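Local coordinates for ATP/GTP-binding site-containing protein A (Brucella abortus, PDB 6NTR) that functions in the periplasm to maintain the integrity of the cell envelope, at residues A[12-18]-A[219-225]; A[62-68]-A[82-88]; A[79-83]-A[149-155]; A[141-147]-A[159-165]. All blocks are in the same frame, centred on the assembly; numbering follows the deposited sequence. Where two conformers were deposited one is given.

Contact 1 (A[12-18]-A[219-225]). Unlike the reference sequence in segment 219-225: M222 (reference Leu). With EDO (1,2-ethanediol), chain G; EDO (1,2-ethanediol), chain I.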
# COMPACT_ATOMS: atom_id res chain seq x y z
N TYR A 12 3.72 -10.14 6.79
CA TYR A 12 4.41 -10.56 5.59
C TYR A 12 5.90 -10.60 5.87
O TYR A 12 6.41 -9.77 6.61
CB TYR A 12 4.13 -9.60 4.43
CG TYR A 12 2.67 -9.45 4.06
CD1 TYR A 12 1.89 -8.47 4.64
CD2 TYR A 12 2.09 -10.26 3.10
CE1 TYR A 12 0.57 -8.32 4.30
CE2 TYR A 12 0.77 -10.12 2.75
CZ TYR A 12 0.02 -9.14 3.36
OH TYR A 12 -1.31 -8.95 3.04
N ASP A 13 6.57 -11.58 5.30
CA ASP A 13 8.02 -11.67 5.35
C ASP A 13 8.62 -11.15 4.05
O ASP A 13 8.23 -11.58 2.97
CB ASP A 13 8.46 -13.10 5.61
CG ASP A 13 9.94 -13.25 5.54
OD1 ASP A 13 10.61 -12.80 6.50
OD2 ASP A 13 10.43 -13.78 4.53
N LEU A 14 9.50 -10.17 4.19
CA LEU A 14 10.13 -9.50 3.07
C LEU A 14 11.46 -10.09 2.68
O LEU A 14 12.28 -10.43 3.52
CB LEU A 14 10.30 -8.02 3.37
CG LEU A 14 9.11 -7.23 3.90
CD1 LEU A 14 9.46 -5.75 3.95
CD2 LEU A 14 7.88 -7.45 3.03
N THR A 15 11.66 -10.21 1.37
CA THR A 15 12.87 -10.75 0.80
C THR A 15 13.28 -9.94 -0.41
O THR A 15 12.48 -9.21 -0.97
CB THR A 15 12.68 -12.21 0.42
OG1 THR A 15 11.32 -12.42 0.03
CG2 THR A 15 12.97 -13.09 1.60
N LEU A 16 14.53 -10.04 -0.82
CA LEU A 16 15.01 -9.30 -1.97
C LEU A 16 14.69 -10.07 -3.25
O LEU A 16 14.96 -11.26 -3.34
CB LEU A 16 16.50 -9.07 -1.85
CG LEU A 16 17.18 -8.33 -2.99
CD1 LEU A 16 16.64 -6.93 -3.12
CD2 LEU A 16 18.68 -8.33 -2.80
N ASP A 17 14.11 -9.41 -4.24
CA ASP A 17 13.80 -10.11 -5.48
C ASP A 17 14.89 -9.93 -6.51
O ASP A 17 15.50 -10.89 -6.94
CB ASP A 17 12.47 -9.61 -6.04
CG ASP A 17 11.90 -10.53 -7.09
OD1 ASP A 17 11.84 -11.75 -6.87
OD2 ASP A 17 11.49 -10.02 -8.14
N ARG A 18 15.17 -8.69 -6.89
CA ARG A 18 16.21 -8.40 -7.87
C ARG A 18 16.96 -7.15 -7.45
O ARG A 18 16.37 -6.22 -6.94
CB ARG A 18 15.60 -8.27 -9.29
CG ARG A 18 15.93 -7.01 -10.09
CD ARG A 18 14.98 -6.80 -11.26
NE ARG A 18 14.01 -5.73 -11.02
CZ ARG A 18 14.28 -4.45 -11.16
NH1 ARG A 18 13.35 -3.55 -10.93
NH2 ARG A 18 15.49 -4.06 -11.52
N THR A 219 -4.75 -9.48 0.78
CA THR A 219 -3.82 -9.60 -0.33
C THR A 219 -2.63 -10.43 0.13
O THR A 219 -2.34 -10.51 1.31
CB THR A 219 -3.29 -8.26 -0.81
OG1 THR A 219 -2.32 -7.78 0.11
CG2 THR A 219 -4.38 -7.27 -0.90
N ARG A 220 -1.93 -11.01 -0.83
CA ARG A 220 -0.78 -11.85 -0.53
C ARG A 220 0.15 -11.84 -1.74
O ARG A 220 -0.08 -11.11 -2.70
CB ARG A 220 -1.21 -13.26 -0.18
CG ARG A 220 -1.95 -13.98 -1.28
CD ARG A 220 -2.31 -15.37 -0.81
NE ARG A 220 -3.07 -16.14 -1.78
CZ ARG A 220 -2.52 -16.88 -2.74
NH1 ARG A 220 -1.20 -16.94 -2.87
NH2 ARG A 220 -3.30 -17.56 -3.57
N ASP A 221 1.22 -12.61 -1.68
CA ASP A 221 2.11 -12.76 -2.82
C ASP A 221 2.53 -11.45 -3.42
O ASP A 221 2.52 -11.29 -4.61
CB ASP A 221 1.47 -13.64 -3.90
CG ASP A 221 2.49 -14.35 -4.77
OD1 ASP A 221 3.62 -13.89 -4.90
OD2 ASP A 221 2.13 -15.38 -5.33
N MSE A 222 2.88 -10.50 -2.59
CA MSE A 222 3.28 -9.20 -3.06
C MSE A 222 4.62 -9.14 -3.66
O MSE A 222 5.49 -9.93 -3.33
CB MSE A 222 3.32 -8.20 -1.92
CG MSE A 222 2.86 -8.79 -0.61
SE MSE A 222 1.59 -7.48 -0.01
CE MSE A 222 2.80 -5.96 -0.04
N THR A 223 4.78 -8.24 -4.61
CA THR A 223 6.06 -7.98 -5.19
C THR A 223 6.07 -6.49 -5.41
O THR A 223 5.18 -5.96 -6.00
CB THR A 223 6.27 -8.72 -6.51
OG1 THR A 223 6.39 -10.11 -6.26
CG2 THR A 223 7.51 -8.24 -7.19
N MSE A 224 7.11 -5.82 -4.95
CA MSE A 224 7.18 -4.40 -5.12
C MSE A 224 8.34 -4.04 -5.95
O MSE A 224 9.46 -4.32 -5.56
CB MSE A 224 7.24 -3.79 -3.73
CG MSE A 224 5.96 -4.21 -3.04
SE MSE A 224 6.11 -4.35 -1.11
CE MSE A 224 6.03 -2.42 -0.83
N ASP A 225 8.11 -3.39 -7.08
CA ASP A 225 9.17 -2.98 -7.96
C ASP A 225 9.38 -1.52 -7.68
O ASP A 225 8.52 -0.71 -7.91
CB ASP A 225 8.74 -3.19 -9.41
CG ASP A 225 9.91 -3.34 -10.37
OD1 ASP A 225 10.70 -2.41 -10.50
OD2 ASP A 225 10.02 -4.38 -11.02
C1 EDO G . -4.30 -7.02 2.86
O1 EDO G . -3.48 -8.10 3.31
C2 EDO G . -3.42 -5.92 2.32
O2 EDO G . -4.28 -4.91 1.79
C1 EDO I . 18.55 -12.18 -4.47
O1 EDO I . 17.46 -12.56 -5.34
C2 EDO I . 19.87 -12.21 -5.22
O2 EDO I . 19.96 -11.07 -6.08
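Y12, R18 and M222 carry most of the contact between strand 12-18 and the bent segment 219-225. The phenol of Y12 reaches across to the backbone of T219, where OH donates to T219 O at 2.5 Å, a short bond that meets the carbonyl from above its plane. The ring edge near CE2 lies against R220 CA, while the selenium of M222, a selenomethionine, sits over one ring face, 4.1 Å from SE to the centroid of the Y12 ring: a Met-aromatic contact, offset toward the rim. The two segments are not paired with each other; strands 8-19 and 222-225 each pair with strand 229-240, antiparallel, in this beta-barrel-like fold, while 219-220 pairs with 207-214, and the chain turns a corner at D221. A 1,2-ethanediol, probably from the crystallisation liquor, lies at the ring edge and accepts from T219 N. At the other end, where D17 and R18 form a classic beta bulge opposite S230, R18 NH1 makes a salt bridge to D225 OD1 at 2.9 Å; its hydrogen bond is weak and bent, and the position of NH1 is less certain. The guanidinium also pairs with D20, and D225 OD1 accepts from G227 N.

Contact 2 (A[62-68]-A[82-88]). With EDO (1,2-ethanediol), chain F.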
# COMPACT_ATOMS: atom_id res chain seq x y z
N ARG A 62 21.58 -1.14 7.41
CA ARG A 62 20.64 -0.04 7.62
C ARG A 62 19.25 -0.62 7.77
O ARG A 62 18.75 -1.28 6.85
CB ARG A 62 20.64 0.97 6.48
CG ARG A 62 19.77 2.19 6.77
CD ARG A 62 19.51 3.09 5.53
NE ARG A 62 20.20 4.38 5.62
CZ ARG A 62 19.78 5.51 5.05
NH1 ARG A 62 18.65 5.55 4.37
NH2 ARG A 62 20.49 6.62 5.20
N VAL A 63 18.62 -0.35 8.90
CA VAL A 63 17.31 -0.90 9.22
C VAL A 63 16.33 0.27 9.25
O VAL A 63 16.37 1.09 10.17
CB VAL A 63 17.30 -1.65 10.55
CG1 VAL A 63 15.95 -2.24 10.77
CG2 VAL A 63 18.42 -2.73 10.62
N THR A 64 15.50 0.36 8.22
CA THR A 64 14.50 1.41 8.12
C THR A 64 13.15 0.86 8.57
O THR A 64 12.78 -0.25 8.18
CB THR A 64 14.43 1.94 6.69
OG1 THR A 64 15.71 2.46 6.32
CG2 THR A 64 13.46 3.04 6.59
N ASP A 65 12.51 1.57 9.50
CA ASP A 65 11.25 1.17 10.09
C ASP A 65 10.26 2.28 9.82
O ASP A 65 10.36 3.35 10.40
CB ASP A 65 11.43 0.95 11.60
CG ASP A 65 10.22 0.39 12.27
OD1 ASP A 65 9.13 0.81 11.93
OD2 ASP A 65 10.34 -0.46 13.16
N GLN A 66 9.30 2.02 8.96
CA GLN A 66 8.29 2.98 8.61
C GLN A 66 7.05 2.57 9.37
O GLN A 66 6.65 1.43 9.30
CB GLN A 66 8.06 2.96 7.10
CG GLN A 66 8.13 4.32 6.42
CD GLN A 66 8.83 4.30 5.07
OE1 GLN A 66 9.21 3.26 4.57
NE2 GLN A 66 9.00 5.46 4.48
N GLN A 67 6.48 3.49 10.13
CA GLN A 67 5.29 3.21 10.92
C GLN A 67 4.26 4.22 10.54
O GLN A 67 4.53 5.40 10.51
CB GLN A 67 5.58 3.31 12.41
CG GLN A 67 5.98 1.99 13.04
CD GLN A 67 6.60 2.13 14.41
OE1 GLN A 67 7.62 2.75 14.55
NE2 GLN A 67 5.97 1.58 15.41
N THR A 68 3.06 3.76 10.25
CA THR A 68 2.02 4.66 9.82
C THR A 68 0.68 4.26 10.35
O THR A 68 0.44 3.12 10.63
CB THR A 68 1.91 4.69 8.28
OG1 THR A 68 1.32 3.47 7.84
CG2 THR A 68 3.24 4.81 7.65
N VAL A 82 -0.68 9.63 9.63
CA VAL A 82 0.59 9.86 10.33
C VAL A 82 1.67 8.95 9.74
O VAL A 82 1.50 7.73 9.70
CB VAL A 82 0.50 9.59 11.87
CG1 VAL A 82 1.78 10.03 12.59
CG2 VAL A 82 -0.67 10.28 12.52
N ASN A 83 2.81 9.53 9.37
CA ASN A 83 3.92 8.77 8.80
C ASN A 83 5.17 8.97 9.62
O ASN A 83 5.77 10.05 9.57
CB ASN A 83 4.21 9.19 7.36
CG ASN A 83 3.55 8.30 6.37
OD1 ASN A 83 3.10 7.21 6.70
ND2 ASN A 83 3.53 8.73 5.13
N LYS A 84 5.61 7.93 10.32
CA LYS A 84 6.89 7.95 11.01
C LYS A 84 7.86 6.99 10.35
O LYS A 84 7.49 5.89 9.95
CB LYS A 84 6.73 7.63 12.50
CG LYS A 84 6.59 8.87 13.38
CD LYS A 84 5.98 8.59 14.75
CE LYS A 84 5.68 9.91 15.46
NZ LYS A 84 5.00 9.80 16.77
N THR A 85 9.12 7.43 10.25
CA THR A 85 10.19 6.69 9.60
C THR A 85 11.42 6.73 10.51
O THR A 85 11.96 7.81 10.78
CB THR A 85 10.52 7.31 8.23
OG1 THR A 85 9.31 7.51 7.49
CG2 THR A 85 11.45 6.40 7.44
N PHE A 86 11.87 5.56 10.97
CA PHE A 86 13.04 5.44 11.82
C PHE A 86 14.19 4.82 11.03
O PHE A 86 14.03 3.75 10.45
CB PHE A 86 12.76 4.58 13.05
CG PHE A 86 11.66 5.10 13.92
CD1 PHE A 86 11.89 6.16 14.76
CD2 PHE A 86 10.41 4.51 13.91
CE1 PHE A 86 10.90 6.63 15.55
CE2 PHE A 86 9.41 4.98 14.70
CZ PHE A 86 9.65 6.04 15.51
N VAL A 87 15.35 5.47 11.05
CA VAL A 87 16.56 4.95 10.41
C VAL A 87 17.55 4.55 11.49
O VAL A 87 18.13 5.42 12.16
CB VAL A 87 17.19 5.96 9.45
CG1 VAL A 87 18.38 5.33 8.77
CG2 VAL A 87 16.21 6.40 8.43
N ASP A 88 17.80 3.25 11.62
CA ASP A 88 18.68 2.73 12.66
C ASP A 88 18.28 3.31 14.01
O ASP A 88 19.11 3.81 14.78
CB ASP A 88 20.16 2.99 12.34
CG ASP A 88 20.61 2.29 11.06
OD1 ASP A 88 20.38 1.07 10.93
OD2 ASP A 88 21.20 2.95 10.18
C1 EDO F . 2.23 1.30 13.20
O1 EDO F . 0.95 1.84 13.55
C2 EDO F . 2.32 -0.12 13.72
O2 EDO F . 3.32 -0.22 14.75
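The guanidinium of R62 has V87 CG1 over one face, 3.8 Å from R62 NE and displaced toward the rim of the group. CG of R62 lies anti to the backbone N (chi1 -174°), and the chain then bends at chi3 as it passes over V87. The carboxylate of D88 stands nearly perpendicular to this guanidinium without meeting its charged atoms; instead D88 OD1 takes the backbone N of V63 at 3.0 Å, approached from above the carboxylate plane. The F86 ring has the amide oxygen of Q67 at its edge, in a placement too close in the model to interpret, and D65 O lies oblique to it. Along the backbone, D65 with F86 and Q67 with K84 are hydrogen-bonded pairs of a regular antiparallel ladder, in which F86 N reaches D65 O at 2.7 Å and Q67 N reaches K84 O at 2.6 Å. Strands 62-72 and 78-87 thus form a beta hairpin of the barrel-like fold, flanked by strands 43-56 and 90-102. On the face bearing T64, Q66 and T85, the Q66 side chain runs beside T85, with CG 3.6 Å from T85 OG1, and T64 CG2 meets T85 CG2 obliquely at 4.0 Å. The other face carries D65, Q67, K84 and F86. There CB of D65 packs on CB of F86, while D65 OD2 forms a salt bridge with R49 of strand 43-56. Q67 NE2 donates almost straight to O2 of a 1,2-ethanediol at 3.3 Å.

Contact 3 (A[79-83]-A[149-155])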
# COMPACT_ATOMS: atom_id res chain seq x y z
N PHE A 79 -9.71 11.80 5.59
CA PHE A 79 -8.58 10.87 5.62
C PHE A 79 -7.52 11.44 6.55
O PHE A 79 -6.86 12.42 6.20
CB PHE A 79 -8.04 10.66 4.20
CG PHE A 79 -6.97 9.62 4.10
CD1 PHE A 79 -7.19 8.33 4.53
CD2 PHE A 79 -5.76 9.92 3.51
CE1 PHE A 79 -6.21 7.37 4.41
CE2 PHE A 79 -4.78 8.97 3.39
CZ PHE A 79 -5.01 7.69 3.84
N ARG A 80 -7.38 10.86 7.74
CA ARG A 80 -6.36 11.26 8.70
C ARG A 80 -5.15 10.34 8.56
O ARG A 80 -5.30 9.13 8.42
CB ARG A 80 -6.90 11.21 10.13
CG ARG A 80 -7.91 12.31 10.49
CD ARG A 80 -8.26 12.32 11.99
NE ARG A 80 -9.51 11.61 12.29
CZ ARG A 80 -10.70 12.19 12.36
NH1 ARG A 80 -10.81 13.49 12.14
NH2 ARG A 80 -11.78 11.47 12.64
N PHE A 81 -3.95 10.92 8.62
CA PHE A 81 -2.72 10.15 8.37
C PHE A 81 -1.49 10.61 9.17
O PHE A 81 -1.26 11.81 9.32
CB PHE A 81 -2.39 10.17 6.86
CG PHE A 81 -2.22 11.55 6.28
CD1 PHE A 81 -0.97 12.16 6.25
CD2 PHE A 81 -3.29 12.21 5.73
CE1 PHE A 81 -0.82 13.40 5.70
CE2 PHE A 81 -3.14 13.46 5.19
CZ PHE A 81 -1.91 14.05 5.17
N VAL A 82 -0.68 9.63 9.63
CA VAL A 82 0.59 9.86 10.33
C VAL A 82 1.67 8.95 9.74
O VAL A 82 1.50 7.73 9.70
CB VAL A 82 0.50 9.59 11.87
CG1 VAL A 82 1.78 10.03 12.59
CG2 VAL A 82 -0.67 10.28 12.52
N ASN A 83 2.81 9.53 9.37
CA ASN A 83 3.92 8.77 8.80
C ASN A 83 5.17 8.97 9.62
O ASN A 83 5.77 10.05 9.57
CB ASN A 83 4.21 9.19 7.36
CG ASN A 83 3.55 8.30 6.37
OD1 ASN A 83 3.10 7.21 6.70
ND2 ASN A 83 3.53 8.73 5.13
N PHE A 149 -4.81 9.39 -3.47
CA PHE A 149 -4.05 10.17 -2.51
C PHE A 149 -3.85 9.18 -1.40
O PHE A 149 -4.82 8.72 -0.82
CB PHE A 149 -4.81 11.38 -1.98
CG PHE A 149 -4.04 12.16 -0.97
CD1 PHE A 149 -2.94 12.90 -1.35
CD2 PHE A 149 -4.38 12.12 0.36
CE1 PHE A 149 -2.21 13.60 -0.42
CE2 PHE A 149 -3.65 12.83 1.29
CZ PHE A 149 -2.57 13.56 0.90
N ASP A 150 -2.62 8.81 -1.11
CA ASP A 150 -2.38 7.83 -0.07
C ASP A 150 -1.57 8.33 1.14
O ASP A 150 -1.37 7.61 2.10
CB ASP A 150 -1.76 6.57 -0.68
CG ASP A 150 -0.46 6.85 -1.36
OD1 ASP A 150 -0.04 8.00 -1.41
OD2 ASP A 150 0.15 5.89 -1.87
N ALA A 151 -1.10 9.55 1.06
CA ALA A 151 -0.34 10.16 2.14
C ALA A 151 0.96 9.42 2.39
O ALA A 151 1.43 9.37 3.53
CB ALA A 151 -1.15 10.23 3.43
N SER A 152 1.52 8.85 1.35
CA SER A 152 2.86 8.30 1.46
C SER A 152 3.87 9.31 0.95
O SER A 152 3.52 10.31 0.31
CB SER A 152 2.95 6.98 0.70
OG SER A 152 2.73 7.20 -0.68
N GLU A 153 5.14 9.05 1.25
CA GLU A 153 6.22 10.00 1.04
C GLU A 153 5.84 11.34 1.66
O GLU A 153 5.54 11.37 2.85
CB GLU A 153 6.54 10.10 -0.45
CG GLU A 153 6.95 8.73 -0.96
CD GLU A 153 7.32 8.68 -2.41
OE1 GLU A 153 7.02 9.63 -3.16
OE2 GLU A 153 7.90 7.66 -2.80
N ASP A 154 5.84 12.43 0.91
CA ASP A 154 5.51 13.73 1.49
C ASP A 154 4.03 14.11 1.62
O ASP A 154 3.69 15.15 2.14
CB ASP A 154 6.32 14.84 0.83
CG ASP A 154 7.82 14.63 0.96
OD1 ASP A 154 8.24 13.89 1.86
OD2 ASP A 154 8.59 15.19 0.17
N ALA A 155 3.14 13.27 1.12
CA ALA A 155 1.71 13.54 1.23
C ALA A 155 1.34 14.87 0.61
O ALA A 155 0.46 15.56 1.10
CB ALA A 155 1.28 13.51 2.68
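F79 opens the contact by laying CE2 against the methyl of A151, 3.8 Å from A151 CB, and turning its ring edge to D150 O. Its CD2 also approaches CD2 of F149 obliquely at 4.1 Å, while a stack with F125 continues the aromatic cluster. Two residues on, F81 receives A151 CB over one face: this CH-pi contact has CB 3.6 Å from the centroid of the F81 ring, 23° off the normal. With chi1 at 58°, CG of F81 stands between the backbone N and the carbonyl carbon, and the ring is presented to the loop. F149 turns its edge toward the face of F81 in an offset edge-to-face pair, with centroids of F81 and F149 5.9 Å apart and planes at 71°, and A155 CB touches F81 CE1 at 3.7 Å. F79 and F81 of strand 78-87 are thereby packed against the loop that joins strands 143-148 and 159-165 of the beta-barrel-like fold, with L110 and V108 of strand 105-112 bordering the cluster. The loop has its own internal structure: D150 OD1 accepts from S152 N in an Asx turn, and residues S152 to A155 form a type II' beta turn closed by A155 N to S152 O. Farther along the strand, N83 ND2 lies 2.7 Å from A151 O and close to S152 CA.

Contact 4 (A[141-147]-A[159-165]); sequences QKFYQTT and VATTVVV
Strands 143-147 and 159-165 run antiparallel at 158°, with Y144 and T146 in hydrogen-bonded pairs with V163 and T161; the bond from V163 N to Y144 O is 2.9 Å and that from T161 N to T146 O is 2.7 Å. Just before strand 143-147 begins, K142 O accepts from V165 N. The side chains of Y144 and V163 point the same way and lie side by side, V163 CB sitting over the tyrosine face 3.8 Å from the centroid of the Y144 ring, a CH-pi contact. A chi1 of 69° sets CG of Y144 between its backbone N and carbonyl carbon and brings the ring over V163. The two strands make a beta hairpin whose Y144, T146, T161 and V163 face is covered by helix 126-138: L133 touches both Y144 and V163, and K136 forms a cation-pi contact with the Y144 ring. On this face T146 CG2 lies 3.2 Å from T161 OG1, which is hydrogen-bonded to H129 of the helix. The other face carries F143, whose ring meets T162 CG2 obliquely through CE1 at 3.7 Å, and Q145, which lies alongside T162. Strand 187-195 borders the hairpin on the side of 159-165.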
# COMPACT_ATOMS: atom_id res chain seq x y z
N GLN A 141 -13.98 -6.03 -15.14
CA GLN A 141 -13.01 -5.08 -15.67
C GLN A 141 -11.60 -5.64 -15.49
O GLN A 141 -11.34 -6.35 -14.54
CB GLN A 141 -13.16 -3.74 -14.97
CG GLN A 141 -13.19 -2.55 -15.90
CD GLN A 141 -14.09 -1.45 -15.39
OE1 GLN A 141 -15.08 -1.71 -14.73
NE2 GLN A 141 -13.75 -0.22 -15.70
N LYS A 142 -10.72 -5.36 -16.45
CA LYS A 142 -9.35 -5.84 -16.38
C LYS A 142 -8.26 -4.78 -16.60
O LYS A 142 -7.09 -5.08 -16.47
CB LYS A 142 -9.14 -7.03 -17.31
CG LYS A 142 -10.20 -8.11 -17.16
CD LYS A 142 -9.82 -9.16 -16.15
CE LYS A 142 -11.05 -9.66 -15.41
NZ LYS A 142 -11.20 -11.14 -15.48
N PHE A 143 -8.65 -3.57 -16.96
CA PHE A 143 -7.70 -2.51 -17.19
C PHE A 143 -8.35 -1.16 -16.98
O PHE A 143 -9.38 -0.89 -17.55
CB PHE A 143 -7.19 -2.62 -18.62
CG PHE A 143 -5.74 -2.32 -18.79
CD1 PHE A 143 -5.29 -1.02 -18.81
CD2 PHE A 143 -4.83 -3.33 -18.97
CE1 PHE A 143 -3.96 -0.74 -18.98
CE2 PHE A 143 -3.50 -3.06 -19.14
CZ PHE A 143 -3.06 -1.76 -19.15
N TYR A 144 -7.76 -0.30 -16.16
CA TYR A 144 -8.31 1.04 -15.93
C TYR A 144 -7.32 2.04 -15.35
O TYR A 144 -6.30 1.67 -14.84
CB TYR A 144 -9.63 1.00 -15.15
CG TYR A 144 -9.54 0.59 -13.70
CD1 TYR A 144 -9.36 1.53 -12.70
CD2 TYR A 144 -9.68 -0.72 -13.33
CE1 TYR A 144 -9.29 1.15 -11.39
CE2 TYR A 144 -9.60 -1.11 -12.02
CZ TYR A 144 -9.41 -0.16 -11.06
OH TYR A 144 -9.35 -0.54 -9.77
N GLN A 145 -7.64 3.31 -15.47
CA GLN A 145 -6.80 4.38 -14.98
C GLN A 145 -7.60 5.21 -13.98
O GLN A 145 -8.78 5.42 -14.16
CB GLN A 145 -6.32 5.26 -16.13
CG GLN A 145 -5.35 4.58 -17.07
CD GLN A 145 -4.60 5.56 -17.94
OE1 GLN A 145 -5.11 6.61 -18.29
NE2 GLN A 145 -3.38 5.23 -18.27
N THR A 146 -6.92 5.66 -12.95
CA THR A 146 -7.52 6.44 -11.90
C THR A 146 -6.44 7.17 -11.14
O THR A 146 -5.28 7.12 -11.50
CB THR A 146 -8.39 5.59 -10.97
OG1 THR A 146 -9.11 6.45 -10.09
CG2 THR A 146 -7.56 4.64 -10.17
N THR A 147 -6.83 7.88 -10.10
CA THR A 147 -5.91 8.63 -9.27
C THR A 147 -6.10 8.21 -7.84
O THR A 147 -7.05 7.54 -7.51
CB THR A 147 -6.19 10.12 -9.31
OG1 THR A 147 -7.53 10.34 -8.89
CG2 THR A 147 -6.00 10.64 -10.69
N VAL A 159 -1.66 10.73 -7.15
CA VAL A 159 -0.94 9.79 -7.98
C VAL A 159 -1.91 9.13 -8.92
O VAL A 159 -3.00 8.72 -8.52
CB VAL A 159 -0.20 8.73 -7.14
CG1 VAL A 159 0.96 9.36 -6.44
CG2 VAL A 159 -1.15 8.04 -6.18
N ALA A 160 -1.50 9.01 -10.18
CA ALA A 160 -2.25 8.25 -11.17
C ALA A 160 -1.88 6.78 -11.03
O ALA A 160 -0.70 6.44 -10.99
CB ALA A 160 -1.92 8.76 -12.57
N THR A 161 -2.89 5.93 -10.93
CA THR A 161 -2.67 4.50 -10.81
C THR A 161 -3.39 3.72 -11.92
O THR A 161 -4.57 3.92 -12.14
CB THR A 161 -3.10 3.98 -9.43
OG1 THR A 161 -4.52 3.87 -9.36
CG2 THR A 161 -2.62 4.91 -8.34
N THR A 162 -2.68 2.84 -12.59
CA THR A 162 -3.25 2.03 -13.65
C THR A 162 -3.39 0.65 -13.10
O THR A 162 -2.43 0.10 -12.61
CB THR A 162 -2.31 1.93 -14.86
OG1 THR A 162 -2.18 3.21 -15.45
CG2 THR A 162 -2.85 0.98 -15.88
N VAL A 163 -4.57 0.08 -13.17
CA VAL A 163 -4.81 -1.23 -12.64
C VAL A 163 -4.98 -2.27 -13.73
O VAL A 163 -5.70 -2.04 -14.66
CB VAL A 163 -6.08 -1.24 -11.78
CG1 VAL A 163 -6.32 -2.59 -11.18
CG2 VAL A 163 -6.01 -0.17 -10.70
N VAL A 164 -4.29 -3.40 -13.62
CA VAL A 164 -4.41 -4.49 -14.56
C VAL A 164 -4.81 -5.72 -13.76
O VAL A 164 -4.13 -6.09 -12.83
CB VAL A 164 -3.10 -4.74 -15.32
CG1 VAL A 164 -3.22 -5.97 -16.20
CG2 VAL A 164 -2.71 -3.54 -16.14
N VAL A 165 -5.92 -6.35 -14.14
CA VAL A 165 -6.44 -7.52 -13.44
C VAL A 165 -6.38 -8.74 -14.36
O VAL A 165 -6.57 -8.62 -15.58
CB VAL A 165 -7.88 -7.25 -12.95
CG1 VAL A 165 -8.34 -8.31 -11.99
CG2 VAL A 165 -7.97 -5.89 -12.33

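How the contacts relate
Contacts 2, 3 and 4 all lie along the chain inside the long loop that contact 1 closes between strand 8-19 and strands 219-220 and 222-225; its centre is about 18 Å from that of contact 2, 22 Å from contact 3 and 20 Å from contact 4. Contact 2 closes first, within the hairpin of strands 62-72 and 78-87. Contact 3 shares V82 and N83 with it, their centres about 14 Å apart. Its other segment, 149-155, belongs to the loop joining the strands of contact 4, so contacts 3 and 4 alternate along the chain, centres about 20 Å apart. The centres of contacts 2 and 4 are about 29 Å apart. Contact 3 therefore ties the early hairpin to the later one across the barrel-like fold.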